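Local coordinates for protein methylmalonyl-CoA carboxyltransferase 12S subunit (Propionibacterium freudenreichii, PDB 1ON3) that catalyses, as the hexameric core of transcarboxylase, transfer of the carboxyl group of methylmalonyl-CoA to the biotin of the 1.3S subunit, giving propanoyl-CoA, at residues Glu21-Gln24 with Val25-Gly29; Val35-Gln38 with His39-Lys43. One frame throughout, in Å; residues are numbered along the deposited sequence.

In the fold
From the N terminus the chain first runs through helix 12-27, and contact 1 (21-24 with 25-29) is its last turns, ending where Gly29 swings out of helical geometry. A short connection leads into helix 32-40, whose C-terminal end is contact 2 (35-38 with 39-43). The two are in series along the chain, neither enclosing nor crossing the other, with centres about 19 Å apart. They meet lightly where Ala28 O lies 4.1 Å from Val35 CG2. Contact 1 lies at the periphery, beside a second subunit of the hexamer; contact 2 ties helix 32-40 to helix 46-53 and to Asp138 of strand 133-139, close to bound methylmalonyl-coenzyme A.

Contact 1: residues Glu21-Gln24 with Val25-Gly29; sequences EQRQ and VIEAG
Arg23 and Glu27 stand one turn apart in this local, within-helix contact, which forms the C-terminal end of helix 12-27 at the surface of the chain. The side chains pass at a slant, touching through the aliphatic part of the arginine: Glu27 OE2 lies 3.6 Å from Arg23 CG. The charged ends stay apart, with Arg23 NE 5.0 Å from Glu27 OE2 and the guanidinium and carboxylate planes 53° apart. Arg23 runs out with its CG opposite the backbone N (chi1 -167°), is extended through chi2 and then bends at chi3, and its tip goes to a second subunit, where NH1 forms a salt bridge with Asp488 and NH2 a hydrogen bond to Val489 O. The end of this helix is thus part of the subunit interface of the homohexamer, and Gln22 also packs on Tyr478 of that second subunit. Within the chain, Arg23 and Gln22 both rest on Phe65, while Ile26 touches Pro81. The backbone beneath is regular alpha-helix until its last turn: Val25 N bonds to Glu21 O, Ile26 N to Gln22 O, and Glu27 N reaches Arg23 O at 3.0 Å with a nearly straight N-H (169°). The next bond, Ala28 N to Gln24 O, is weak at 3.2 Å. Here the helix tightens: Ala28 N also bonds to Val25 O at 3.0 Å, and Gly29 N to Ile26 O at 2.9 Å, before Gly29 takes positive phi.

Contact 2: residues Val35-Gln38 with His39-Lys43; sequences VEKQ and HSQGK
Gln38 meets Lys43 and Gln41 around the C-terminal end of helix 32-40, a local contact between neighbours on one continuous stretch. Its CB sits beside the following peptide, and Gln38 CG, opposite the backbone N (chi1 177°), comes within 3.6 Å of Lys43 O. A bend at chi2 then carries the amide across the lysine chain at about a right angle: Gln38 CD lies 3.8 Å from Lys43 CB, and Gln38 NE2 3.7 Å from the same carbon. NE2 makes its hydrogen bonds elsewhere, to Asp138 and to Gln44 O. OE1 meets two waters: one donates to it and to Gln41 OE1, the other lies within bonding distance and accepts from Lys43 NZ, so water joins the three side chains. Lys43 NZ closes the ring directly with a bond to Gln41 OE1 at 2.9 Å, approaching from above the amide plane rather than along a lone pair. On another side of the turn, Ser40 OG bonds back to Lys37 O at 2.6 Å; that oxygen also accepts from Gln41 N, so two donors grip it. His39 lies alongside Val35, its CE1 3.9 Å from Val35 CG1, and its NE2 goes on to Glu48 of helix 46-53. The backbone closes with Lys43 N to Gln38 O at 3.3 Å and Gly42 N to His39 O, Gly42 taking positive phi. This is a Schellman motif ending helix 32-40, and just past it the Gln41 side chain lies about 5 Å from the bound methylmalonyl-coenzyme A.

Contact 1: residues Glu21-Gln24 with Val25-Gly29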
ATOM      1  N   GLU E  21      34.217  34.495  20.311  1.00 20.22           N
ATOM      2  CA  GLU E  21      34.440  34.606  21.756  1.00 23.80           C
ATOM      3  C   GLU E  21      33.321  33.915  22.544  1.00 21.89           C
ATOM      4  O   GLU E  21      33.580  33.150  23.481  1.00 18.43           O
ATOM      5  CB  GLU E  21      34.524  36.089  22.161  1.00 22.71           C
ATOM      6  CG  GLU E  21      35.737  36.786  21.556  1.00 29.30           C
ATOM      7  CD  GLU E  21      35.762  38.301  21.756  1.00 34.76           C
ATOM      8  OE1 GLU E  21      36.841  38.884  21.527  1.00 37.68           O
ATOM      9  OE2 GLU E  21      34.727  38.910  22.118  1.00 32.35           O
ATOM     10  N   GLN E  22      32.080  34.191  22.161  1.00 18.18           N
ATOM     11  CA  GLN E  22      30.926  33.606  22.839  1.00 21.15           C
ATOM     12  C   GLN E  22      30.870  32.092  22.664  1.00 16.13           C
ATOM     13  O   GLN E  22      30.515  31.371  23.588  1.00 16.12           O
ATOM     14  CB  GLN E  22      29.634  34.231  22.314  1.00 19.79           C
ATOM     15  CG  GLN E  22      29.536  35.720  22.573  1.00 27.16           C
ATOM     16  CD  GLN E  22      29.590  36.046  24.052  1.00 29.17           C
ATOM     17  OE1 GLN E  22      30.406  36.858  24.494  1.00 32.95           O
ATOM     18  NE2 GLN E  22      28.721  35.409  24.830  1.00 29.49           N
ATOM     19  N   ARG E  23      31.215  31.609  21.476  1.00 19.67           N
ATOM     20  CA  ARG E  23      31.190  30.174  21.236  1.00 13.36           C
ATOM     21  C   ARG E  23      32.265  29.526  22.097  1.00 17.25           C
ATOM     22  O   ARG E  23      32.051  28.478  22.717  1.00 16.72           O
ATOM     23  CB  ARG E  23      31.458  29.873  19.763  1.00 18.70           C
ATOM     24  CG  ARG E  23      31.141  28.423  19.384  1.00 19.84           C
ATOM     25  CD  ARG E  23      31.626  28.095  17.982  1.00 15.85           C
ATOM     26  NE  ARG E  23      31.061  28.981  16.970  1.00 16.35           N
ATOM     27  CZ  ARG E  23      29.774  29.027  16.628  1.00 15.98           C
ATOM     28  NH1 ARG E  23      28.885  28.241  17.212  1.00 17.49           N
ATOM     29  NH2 ARG E  23      29.382  29.848  15.672  1.00 15.70           N
ATOM     30  N   GLN E  24      33.426  30.167  22.158  1.00 20.89           N
ATOM     31  CA  GLN E  24      34.522  29.633  22.955  1.00 25.63           C
ATOM     32  C   GLN E  24      34.103  29.485  24.417  1.00 23.06           C
ATOM     33  O   GLN E  24      34.474  28.519  25.082  1.00 24.02           O
ATOM     34  CB  GLN E  24      35.750  30.544  22.843  1.00 28.98           C
ATOM     35  CG  GLN E  24      37.056  29.857  23.200  1.00 43.95           C
ATOM     36  CD  GLN E  24      37.237  29.647  24.695  1.00 50.62           C
ATOM     37  OE1 GLN E  24      38.075  28.847  25.122  1.00 57.64           O
ATOM     38  NE2 GLN E  24      36.467  30.376  25.498  1.00 55.45           N
ATOM     39  N   VAL E  25      33.326  30.437  24.919  1.00 21.92           N
ATOM     40  CA  VAL E  25      32.867  30.365  26.301  1.00 22.05           C
ATOM     41  C   VAL E  25      31.894  29.202  26.501  1.00 22.80           C
ATOM     42  O   VAL E  25      31.988  28.469  27.485  1.00 19.56           O
ATOM     43  CB  VAL E  25      32.181  31.674  26.729  1.00 24.60           C
ATOM     44  CG1 VAL E  25      31.488  31.492  28.080  1.00 21.21           C
ATOM     45  CG2 VAL E  25      33.220  32.781  26.818  1.00 24.49           C
ATOM     46  N   ILE E  26      30.957  29.032  25.574  1.00 18.99           N
ATOM     47  CA  ILE E  26      30.011  27.933  25.706  1.00 17.55           C
ATOM     48  C   ILE E  26      30.763  26.611  25.765  1.00 16.47           C
ATOM     49  O   ILE E  26      30.484  25.758  26.611  1.00 18.95           O
ATOM     50  CB  ILE E  26      29.038  27.849  24.509  1.00 20.55           C
ATOM     51  CG1 ILE E  26      28.180  29.112  24.425  1.00 21.86           C
ATOM     52  CG2 ILE E  26      28.130  26.637  24.674  1.00 19.58           C
ATOM     53  CD1 ILE E  26      27.221  29.275  25.571  1.00 23.39           C
ATOM     54  N   GLU E  27      31.716  26.444  24.860  1.00 17.40           N
ATOM     55  CA  GLU E  27      32.470  25.203  24.788  1.00 21.80           C
ATOM     56  C   GLU E  27      33.299  24.941  26.039  1.00 23.82           C
ATOM     57  O   GLU E  27      33.694  23.806  26.297  1.00 21.57           O
ATOM     58  CB  GLU E  27      33.347  25.211  23.533  1.00 23.11           C
ATOM     59  CG  GLU E  27      32.560  25.599  22.281  1.00 25.35           C
ATOM     60  CD  GLU E  27      33.336  25.420  20.992  1.00 31.54           C
ATOM     61  OE1 GLU E  27      34.583  25.482  21.029  1.00 35.55           O
ATOM     62  OE2 GLU E  27      32.692  25.237  19.935  1.00 27.18           O
ATOM     63  N   ALA E  28      33.557  25.987  26.820  1.00 21.98           N
ATOM     64  CA  ALA E  28      34.332  25.826  28.049  1.00 21.54           C
ATOM     65  C   ALA E  28      33.485  25.083  29.080  1.00 19.32           C
ATOM     66  O   ALA E  28      33.984  24.657  30.121  1.00 21.30           O
ATOM     67  CB  ALA E  28      34.767  27.201  28.602  1.00 22.39           C
ATOM     68  N   GLY E  29      32.202  24.915  28.777  1.00 18.65           N
ATOM     69  CA  GLY E  29      31.320  24.211  29.688  1.00 17.17           C
ATOM     70  C   GLY E  29      31.332  24.766  31.097  1.00 19.67           C
ATOM     71  O   GLY E  29      31.205  25.970  31.293  1.00 19.62           O
TER

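Contact 2: residues Val35-Gln38 with His39-Lys43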
ATOM      1  N   VAL E  35      36.361  20.959  34.757  1.00 21.19           N
ATOM      2  CA  VAL E  35      36.930  20.160  33.678  1.00 20.60           C
ATOM      3  C   VAL E  35      38.113  19.381  34.258  1.00 20.60           C
ATOM      4  O   VAL E  35      38.282  18.198  33.979  1.00 15.33           O
ATOM      5  CB  VAL E  35      37.423  21.053  32.520  1.00 18.82           C
ATOM      6  CG1 VAL E  35      38.357  20.274  31.604  1.00 19.15           C
ATOM      7  CG2 VAL E  35      36.230  21.569  31.733  1.00 23.20           C
ATOM      8  N   GLU E  36      38.932  20.039  35.078  1.00 20.47           N
ATOM      9  CA  GLU E  36      40.066  19.355  35.683  1.00 19.68           C
ATOM     10  C   GLU E  36      39.582  18.244  36.591  1.00 21.15           C
ATOM     11  O   GLU E  36      40.181  17.170  36.635  1.00 19.22           O
ATOM     12  CB  GLU E  36      40.939  20.324  36.485  1.00 25.27           C
ATOM     13  CG  GLU E  36      41.726  21.272  35.624  1.00 29.42           C
ATOM     14  CD  GLU E  36      42.532  22.269  36.430  1.00 38.21           C
ATOM     15  OE1 GLU E  36      43.171  23.142  35.803  1.00 35.60           O
ATOM     16  OE2 GLU E  36      42.531  22.174  37.682  1.00 39.14           O
ATOM     17  N   LYS E  37      38.497  18.483  37.319  1.00 17.61           N
ATOM     18  CA  LYS E  37      37.994  17.439  38.202  1.00 21.48           C
ATOM     19  C   LYS E  37      37.529  16.238  37.375  1.00 23.86           C
ATOM     20  O   LYS E  37      37.779  15.081  37.741  1.00 21.84           O
ATOM     21  CB  LYS E  37      36.841  17.952  39.062  1.00 20.58           C
ATOM     22  CG  LYS E  37      36.263  16.887  39.987  1.00 24.96           C
ATOM     23  CD  LYS E  37      35.259  17.487  40.962  1.00 30.17           C
ATOM     24  CE  LYS E  37      34.810  16.467  42.001  1.00 35.12           C
ATOM     25  NZ  LYS E  37      33.906  17.076  43.031  1.00 35.19           N
ATOM     26  N   GLN E  38      36.846  16.517  36.265  1.00 20.19           N
ATOM     27  CA  GLN E  38      36.360  15.453  35.389  1.00 18.24           C
ATOM     28  C   GLN E  38      37.580  14.638  34.958  1.00 18.46           C
ATOM     29  O   GLN E  38      37.609  13.410  35.101  1.00 18.37           O
ATOM     30  CB  GLN E  38      35.641  16.051  34.165  1.00 18.60           C
ATOM     31  CG  GLN E  38      35.146  15.008  33.146  1.00 15.96           C
ATOM     32  CD  GLN E  38      33.752  14.461  33.440  1.00 19.41           C
ATOM     33  OE1 GLN E  38      33.238  14.553  34.567  1.00 15.53           O
ATOM     34  NE2 GLN E  38      33.133  13.871  32.417  1.00 17.36           N
ATOM     35  N   HIS E  39      38.601  15.327  34.457  1.00 18.54           N
ATOM     36  CA  HIS E  39      39.815  14.658  34.027  1.00 19.98           C
ATOM     37  C   HIS E  39      40.511  13.884  35.143  1.00 20.26           C
ATOM     38  O   HIS E  39      41.036  12.790  34.916  1.00 20.52           O
ATOM     39  CB  HIS E  39      40.775  15.674  33.425  1.00 19.41           C
ATOM     40  CG  HIS E  39      40.414  16.075  32.034  1.00 22.33           C
ATOM     41  ND1 HIS E  39      40.858  17.243  31.456  1.00 20.85           N
ATOM     42  CD2 HIS E  39      39.672  15.445  31.093  1.00 20.93           C
ATOM     43  CE1 HIS E  39      40.404  17.318  30.218  1.00 21.77           C
ATOM     44  NE2 HIS E  39      39.682  16.240  29.972  1.00 21.35           N
ATOM     45  N   SER E  40      40.512  14.440  36.346  1.00 20.84           N
ATOM     46  CA  SER E  40      41.159  13.772  37.466  1.00 23.18           C
ATOM     47  C   SER E  40      40.449  12.462  37.786  1.00 25.79           C
ATOM     48  O   SER E  40      41.071  11.535  38.299  1.00 26.81           O
ATOM     49  CB  SER E  40      41.160  14.674  38.703  1.00 23.72           C
ATOM     50  OG  SER E  40      39.878  14.703  39.304  1.00 33.07           O
ATOM     51  N   GLN E  41      39.152  12.384  37.480  1.00 24.84           N
ATOM     52  CA  GLN E  41      38.371  11.180  37.746  1.00 22.62           C
ATOM     53  C   GLN E  41      38.518  10.153  36.633  1.00 18.93           C
ATOM     54  O   GLN E  41      37.821   9.136  36.619  1.00 21.83           O
ATOM     55  CB  GLN E  41      36.890  11.527  37.928  1.00 23.65           C
ATOM     56  CG  GLN E  41      36.627  12.484  39.069  1.00 27.74           C
ATOM     57  CD  GLN E  41      35.158  12.850  39.208  1.00 31.28           C
ATOM     58  OE1 GLN E  41      34.461  13.059  38.219  1.00 33.72           O
ATOM     59  NE2 GLN E  41      34.690  12.952  40.445  1.00 33.46           N
ATOM     60  N   GLY E  42      39.435  10.423  35.713  1.00 19.65           N
ATOM     61  CA  GLY E  42      39.683   9.520  34.602  1.00 19.81           C
ATOM     62  C   GLY E  42      38.625   9.525  33.509  1.00 22.46           C
ATOM     63  O   GLY E  42      38.474   8.529  32.798  1.00 20.54           O
ATOM     64  N   LYS E  43      37.911  10.643  33.367  1.00 20.68           N
ATOM     65  CA  LYS E  43      36.849  10.786  32.366  1.00 20.54           C
ATOM     66  C   LYS E  43      37.150  11.928  31.409  1.00 20.34           C
ATOM     67  O   LYS E  43      37.733  12.937  31.801  1.00 19.24           O
ATOM     68  CB  LYS E  43      35.509  11.116  33.033  1.00 20.44           C
ATOM     69  CG  LYS E  43      35.107  10.225  34.181  1.00 20.08           C
ATOM     70  CD  LYS E  43      33.957  10.857  34.944  1.00 26.61           C
ATOM     71  CE  LYS E  43      33.731  10.150  36.269  1.00 32.13           C
ATOM     72  NZ  LYS E  43      32.781  10.906  37.130  1.00 34.87           N
TER
HETATM   73  O   HOH W   1      31.346  12.558  35.529  1.00 16.37           O
HETATM   74  O   HOH W   2      33.533  15.382  37.221  1.00 21.85           O